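PDB 4KCT: pyruvate kinase 1 from Trypanosoma brucei brucei, which catalyses transfer of a phosphoryl group from phosphoenolpyruvate to ADP, giving pyruvate and ATP, and also has an intrinsic decarboxylase activity. Local coordinates for residues A17-N22 / E468-T473; R152-E157 / T161-V166. One frame throughout, in Å; residues are numbered along the deposited sequence.

Contact 1 of 2, residues A17-N22 / E468-T473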
loop_
_atom_site.group_PDB
_atom_site.type_symbol
_atom_site.label_atom_id
_atom_site.label_comp_id
_atom_site.label_asym_id
_atom_site.label_seq_id
_atom_site.Cartn_x
_atom_site.Cartn_y
_atom_site.Cartn_z
ATOM N N ALA A 17 -23.653 -12.714 8.527
ATOM C CA ALA A 17 -24.376 -12.409 7.290
ATOM C C ALA A 17 -25.700 -13.182 7.225
ATOM O O ALA A 17 -25.744 -14.375 7.537
ATOM C CB ALA A 17 -23.505 -12.754 6.070
ATOM N N LYS A 18 -26.740 -12.538 6.690
ATOM C CA LYS A 18 -28.040 -13.196 6.527
ATOM C C LYS A 18 -28.094 -14.057 5.263
ATOM O O LYS A 18 -28.863 -14.997 5.191
ATOM C CB LYS A 18 -29.162 -12.163 6.481
ATOM C CG LYS A 18 -29.396 -11.447 7.800
ATOM C CD LYS A 18 -30.525 -10.433 7.684
ATOM C CE LYS A 18 -30.085 -9.199 6.919
ATOM N NZ LYS A 18 -31.123 -8.135 6.964
ATOM N N HIS A 19 -27.318 -13.702 4.240
ATOM C CA HIS A 19 -27.430 -14.390 2.951
ATOM C C HIS A 19 -26.133 -15.049 2.573
ATOM O O HIS A 19 -25.132 -14.383 2.346
ATOM C CB HIS A 19 -27.876 -13.412 1.865
ATOM C CG HIS A 19 -29.070 -12.581 2.266
ATOM N ND1 HIS A 19 -30.268 -13.141 2.598
ATOM C CD2 HIS A 19 -29.196 -11.201 2.510
ATOM C CE1 HIS A 19 -31.116 -12.163 3.022
ATOM N NE2 HIS A 19 -30.455 -10.987 2.990
ATOM N N ARG A 20 -26.141 -16.367 2.538
ATOM C CA ARG A 20 -24.907 -17.123 2.338
ATOM C C ARG A 20 -24.469 -16.917 0.887
ATOM O O ARG A 20 -25.248 -17.145 -0.033
ATOM C CB ARG A 20 -25.177 -18.622 2.592
ATOM C CG ARG A 20 -24.039 -19.547 2.170
ATOM C CD ARG A 20 -24.207 -20.923 2.829
ATOM N NE ARG A 20 -25.546 -21.489 2.606
ATOM C CZ ARG A 20 -25.914 -22.060 1.452
ATOM N NH1 ARG A 20 -25.019 -22.189 0.465
ATOM N NH2 ARG A 20 -27.085 -22.662 1.347
ATOM N N ALA A 21 -23.206 -16.556 0.689
ATOM C CA ALA A 21 -22.680 -16.307 -0.650
ATOM C C ALA A 21 -22.140 -17.573 -1.306
ATOM O O ALA A 21 -22.239 -17.740 -2.530
ATOM C CB ALA A 21 -21.591 -15.248 -0.586
ATOM N N ASN A 22 -21.468 -18.424 -0.525
ATOM C CA ASN A 22 -20.835 -19.615 -1.117
ATOM C C ASN A 22 -21.826 -20.740 -1.387
ATOM O O ASN A 22 -22.955 -20.741 -0.864
ATOM C CB ASN A 22 -19.671 -20.130 -0.226
ATOM C CG ASN A 22 -18.587 -19.106 -0.058
ATOM O OD1 ASN A 22 -18.610 -18.313 0.904
ATOM N ND2 ASN A 22 -17.711 -18.995 -1.067
ATOM N N GLU A 468 -37.908 -12.048 -1.377
ATOM C CA GLU A 468 -36.973 -12.948 -0.743
ATOM C C GLU A 468 -36.247 -12.275 0.390
ATOM O O GLU A 468 -35.329 -12.855 0.973
ATOM C CB GLU A 468 -35.981 -13.504 -1.761
ATOM C CG GLU A 468 -36.645 -14.325 -2.855
ATOM C CD GLU A 468 -37.425 -15.504 -2.305
ATOM O OE1 GLU A 468 -36.800 -16.382 -1.684
ATOM O OE2 GLU A 468 -38.666 -15.536 -2.467
ATOM N N LYS A 469 -36.620 -11.020 0.667
ATOM C CA LYS A 469 -36.054 -10.258 1.784
ATOM C C LYS A 469 -34.548 -9.997 1.673
ATOM O O LYS A 469 -33.867 -9.872 2.678
ATOM C CB LYS A 469 -36.403 -10.910 3.131
ATOM C CG LYS A 469 -37.896 -10.832 3.447
ATOM C CD LYS A 469 -38.253 -11.607 4.702
ATOM C CE LYS A 469 -38.810 -12.980 4.364
ATOM N NZ LYS A 469 -39.513 -13.588 5.529
ATOM N N TYR A 470 -34.071 -9.785 0.456
ATOM C CA TYR A 470 -32.725 -9.238 0.245
ATOM C C TYR A 470 -32.680 -7.735 0.494
ATOM O O TYR A 470 -31.682 -7.196 0.990
ATOM C CB TYR A 470 -32.234 -9.558 -1.169
ATOM C CG TYR A 470 -32.093 -11.044 -1.423
ATOM C CD1 TYR A 470 -31.344 -11.843 -0.572
ATOM C CD2 TYR A 470 -32.800 -11.674 -2.447
ATOM C CE1 TYR A 470 -31.182 -13.207 -0.820
ATOM C CE2 TYR A 470 -32.743 -13.055 -2.616
ATOM C CZ TYR A 470 -31.895 -13.805 -1.821
ATOM O OH TYR A 470 -31.799 -15.162 -2.008
ATOM N N ALA A 471 -33.787 -7.067 0.211
ATOM C CA ALA A 471 -33.842 -5.629 0.336
ATOM C C ALA A 471 -35.304 -5.208 0.468
ATOM O O ALA A 471 -36.201 -5.921 0.041
ATOM C CB ALA A 471 -33.204 -4.982 -0.895
ATOM N N SER A 472 -35.545 -4.056 1.068
ATOM C CA SER A 472 -36.888 -3.527 1.081
ATOM C C SER A 472 -37.000 -2.113 0.562
ATOM O O SER A 472 -36.009 -1.479 0.207
ATOM C CB SER A 472 -37.523 -3.651 2.458
ATOM O OG SER A 472 -36.562 -3.640 3.480
ATOM N N THR A 473 -38.228 -1.630 0.529
ATOM C CA THR A 473 -38.532 -0.305 0.069
ATOM C C THR A 473 -37.542 0.688 0.642
ATOM O O THR A 473 -37.205 0.616 1.815
ATOM C CB THR A 473 -39.976 0.059 0.492
ATOM O OG1 THR A 473 -40.876 -0.833 -0.176
ATOM C CG2 THR A 473 -40.317 1.504 0.109
HETATM O O HOH W 1 -30.254 -8.141 2.995
#
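The carbonyl O of Tyr470 accepts a hydrogen bond from a water 2.6 Å away, and the same water lies 2.9 Å from NE2 of His19, in the plane of the imidazole. It thus bridges a ring nitrogen of one segment and a backbone oxygen of the other, a role that suits histidine, with nitrogens at its edge for polar partners and flat pi faces for packing. One of those faces receives the edge of Tyr470: CD1 stands 3.5 Å above the centre of the His19 ring, while CE1 comes 3.5 Å from His19 ND1. The planes are inclined at 69° and the centroids lie 4.8 Å apart, an edge-to-face pair in which slightly positive ring hydrogens meet a pi cloud. Tyr470 CB leads away from 17-22, but with CG set anti to the carbonyl carbon (chi1 -63°) the ring swings back to the histidine. Lys18 CB sits over the opposite face of the imidazole, and Pro418 touches both aromatic side chains. Just before Tyr470, Lys469 takes a positive phi in the Schellman motif that ends helix 455-467. The edge-to-face pair and bridging water form a small surface junction between the barrel and the C-terminal alpha/beta domain of the pyruvate kinase fold.

Contact 2 of 2, residues R152-E157 / T161-V166; sequences RVVSKE and TLKCHV
Arg152 extends its CG anti to the backbone N (chi1 177°) and then bends at chi3 (41°), which lays its guanidinium over the side chain of His165, itself extended in the same way. Arg152 NH1 approaches one face of the imidazole, offset toward the rim and 3.3 Å from His165 CG, with the two planes inclined at 38°. Arg152 and His165 stand directly opposite each other as a hydrogen-bonded antiparallel pair, with their side chains on one face of the sheet, so the long arginine can fold its flat end over the ring; His165 N gives a 2.7 Å bond to Arg152 O. Further along, the pairing slips by one residue. Both Val154 N, at 2.7 Å, and Ser155 N, at 3.2 Å, donate to Lys163 O, the signature of a classic beta bulge, in a hairpin of the mixed sheet that forms the B domain of pyruvate kinases, inserted between barrel strands 80-84 and 208-211. Regular pairing then resumes, with Lys163 N bonded to Ser155 O. The small hydroxyl of Ser155 relays between charges: OG accepts from Lys163 NZ at 3.1 Å and donates to Glu157 OE1 at 2.7 Å. The lysine and glutamate remain beyond salt-bridge range, although their opposite charges probably favour each other. Near the turn, Thr161 OG1 bonds to Asp158. On the other face of the sheet the packing is apolar: Val153 CG2 lies 4.2 Å from Cys164 SG, and Leu162 CD2 rests 3.8 Å from Lys156 CA. The branched leucine also reaches Leu132 and Thr133 of helix 132-135, as suits a buried position.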
loop_
_atom_site.group_PDB
_atom_site.type_symbol
_atom_site.label_atom_id
_atom_site.label_comp_id
_atom_site.label_asym_id
_atom_site.label_seq_id
_atom_site.Cartn_x
_atom_site.Cartn_y
_atom_site.Cartn_z
ATOM N N ARG A 152 9.620 -48.271 -4.432
ATOM C CA ARG A 152 10.697 -47.493 -5.016
ATOM C C ARG A 152 11.268 -48.253 -6.184
ATOM O O ARG A 152 11.592 -49.433 -6.059
ATOM C CB ARG A 152 11.803 -47.252 -3.984
ATOM C CG ARG A 152 13.008 -46.502 -4.552
ATOM C CD ARG A 152 14.004 -46.129 -3.455
ATOM N NE ARG A 152 14.183 -47.212 -2.489
ATOM C CZ ARG A 152 15.106 -48.164 -2.587
ATOM N NH1 ARG A 152 15.169 -49.127 -1.678
ATOM N NH2 ARG A 152 15.970 -48.150 -3.591
ATOM N N VAL A 153 11.406 -47.588 -7.320
ATOM C CA VAL A 153 11.956 -48.244 -8.495
ATOM C C VAL A 153 13.472 -48.349 -8.330
ATOM O O VAL A 153 14.146 -47.341 -8.132
ATOM C CB VAL A 153 11.666 -47.443 -9.774
ATOM C CG1 VAL A 153 12.358 -48.096 -10.970
ATOM C CG2 VAL A 153 10.156 -47.326 -10.005
ATOM N N VAL A 154 13.993 -49.574 -8.359
ATOM C CA VAL A 154 15.422 -49.802 -8.157
ATOM C C VAL A 154 16.165 -49.725 -9.479
ATOM O O VAL A 154 17.176 -49.037 -9.592
ATOM C CB VAL A 154 15.711 -51.176 -7.515
ATOM C CG1 VAL A 154 17.205 -51.336 -7.289
ATOM C CG2 VAL A 154 14.951 -51.334 -6.201
ATOM N N SER A 155 15.677 -50.444 -10.481
ATOM C CA SER A 155 16.354 -50.465 -11.773
ATOM C C SER A 155 15.398 -50.846 -12.892
ATOM O O SER A 155 14.342 -51.443 -12.656
ATOM C CB SER A 155 17.534 -51.435 -11.744
ATOM O OG SER A 155 17.088 -52.738 -11.452
ATOM N N LYS A 156 15.751 -50.460 -14.105
ATOM C CA LYS A 156 15.049 -50.924 -15.282
ATOM C C LYS A 156 15.700 -52.195 -15.822
ATOM O O LYS A 156 16.870 -52.180 -16.160
ATOM C CB LYS A 156 15.072 -49.842 -16.350
ATOM C CG LYS A 156 14.511 -50.302 -17.683
ATOM C CD LYS A 156 13.996 -49.124 -18.476
ATOM C CE LYS A 156 14.540 -49.134 -19.884
ATOM N NZ LYS A 156 14.020 -47.956 -20.620
ATOM N N GLU A 157 14.945 -53.294 -15.886
ATOM C CA GLU A 157 15.496 -54.597 -16.324
ATOM C C GLU A 157 15.512 -54.773 -17.843
ATOM O O GLU A 157 16.465 -55.324 -18.401
ATOM C CB GLU A 157 14.738 -55.753 -15.680
ATOM C CG GLU A 157 14.790 -55.751 -14.161
ATOM C CD GLU A 157 16.218 -55.776 -13.632
ATOM O OE1 GLU A 157 16.741 -54.697 -13.252
ATOM O OE2 GLU A 157 16.844 -56.860 -13.666
ATOM N N THR A 161 10.058 -53.812 -18.049
ATOM C CA THR A 161 10.150 -54.365 -16.689
ATOM C C THR A 161 11.000 -53.516 -15.750
ATOM O O THR A 161 12.145 -53.174 -16.056
ATOM C CB THR A 161 10.690 -55.810 -16.707
ATOM O OG1 THR A 161 10.084 -56.521 -17.791
ATOM C CG2 THR A 161 10.379 -56.529 -15.365
ATOM N N LEU A 162 10.425 -53.183 -14.606
ATOM C CA LEU A 162 11.139 -52.489 -13.556
ATOM C C LEU A 162 11.278 -53.406 -12.344
ATOM O O LEU A 162 10.342 -54.123 -11.977
ATOM C CB LEU A 162 10.390 -51.209 -13.161
ATOM C CG LEU A 162 10.184 -50.212 -14.304
ATOM C CD1 LEU A 162 9.314 -49.047 -13.839
ATOM C CD2 LEU A 162 11.528 -49.709 -14.808
ATOM N N LYS A 163 12.447 -53.381 -11.723
ATOM C CA LYS A 163 12.634 -54.026 -10.448
ATOM C C LYS A 163 12.422 -52.992 -9.339
ATOM O O LYS A 163 12.975 -51.887 -9.400
ATOM C CB LYS A 163 14.047 -54.610 -10.370
ATOM C CG LYS A 163 14.338 -55.346 -9.078
ATOM C CD LYS A 163 15.630 -56.155 -9.188
ATOM C CE LYS A 163 16.716 -55.583 -8.284
ATOM N NZ LYS A 163 17.625 -54.641 -9.005
ATOM N N CYS A 164 11.604 -53.340 -8.347
ATOM C CA CYS A 164 11.118 -52.355 -7.363
ATOM C C CYS A 164 11.327 -52.862 -5.937
ATOM O O CYS A 164 11.382 -54.067 -5.691
ATOM C CB CYS A 164 9.628 -52.061 -7.579
ATOM S SG CYS A 164 9.239 -51.307 -9.180
ATOM N N HIS A 165 11.392 -51.933 -4.999
ATOM C CA HIS A 165 11.562 -52.266 -3.594
ATOM C C HIS A 165 10.298 -51.906 -2.869
ATOM O O HIS A 165 9.861 -50.766 -2.933
ATOM C CB HIS A 165 12.737 -51.463 -3.031
ATOM C CG HIS A 165 12.890 -51.563 -1.528
ATOM N ND1 HIS A 165 12.160 -50.810 -0.668
ATOM C CD2 HIS A 165 13.803 -52.282 -0.741
ATOM C CE1 HIS A 165 12.564 -51.058 0.602
ATOM N NE2 HIS A 165 13.565 -51.956 0.555
ATOM N N VAL A 166 9.667 -52.881 -2.230
ATOM C CA VAL A 166 8.434 -52.616 -1.463
ATOM C C VAL A 166 8.748 -51.859 -0.173
ATOM O O VAL A 166 9.640 -52.264 0.583
ATOM C CB VAL A 166 7.715 -53.926 -1.106
ATOM C CG1 VAL A 166 6.538 -53.654 -0.152
ATOM C CG2 VAL A 166 7.244 -54.626 -2.377
#

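Overall arrangement
Contacts 1 and 2 lie on opposite sides of the chain's centre, with their own centres 60 Å apart and their nearest atoms about 40 Å apart. Contact 1 joins segments more than 440 residues apart in sequence; contact 2 is a local hairpin nested within the long loop that contact 1 closes. The eight-stranded barrel holds the pyruvate site, where Glu241 and Asp265 bind magnesium. Contact 2 belongs to the domain that, in this family, acts as a mobile lid over that site, whereas contact 1 ties the start of the barrel to the domain carrying the fructose bisphosphate ligand. Neither contact supplies a residue to the pyruvate or magnesium site.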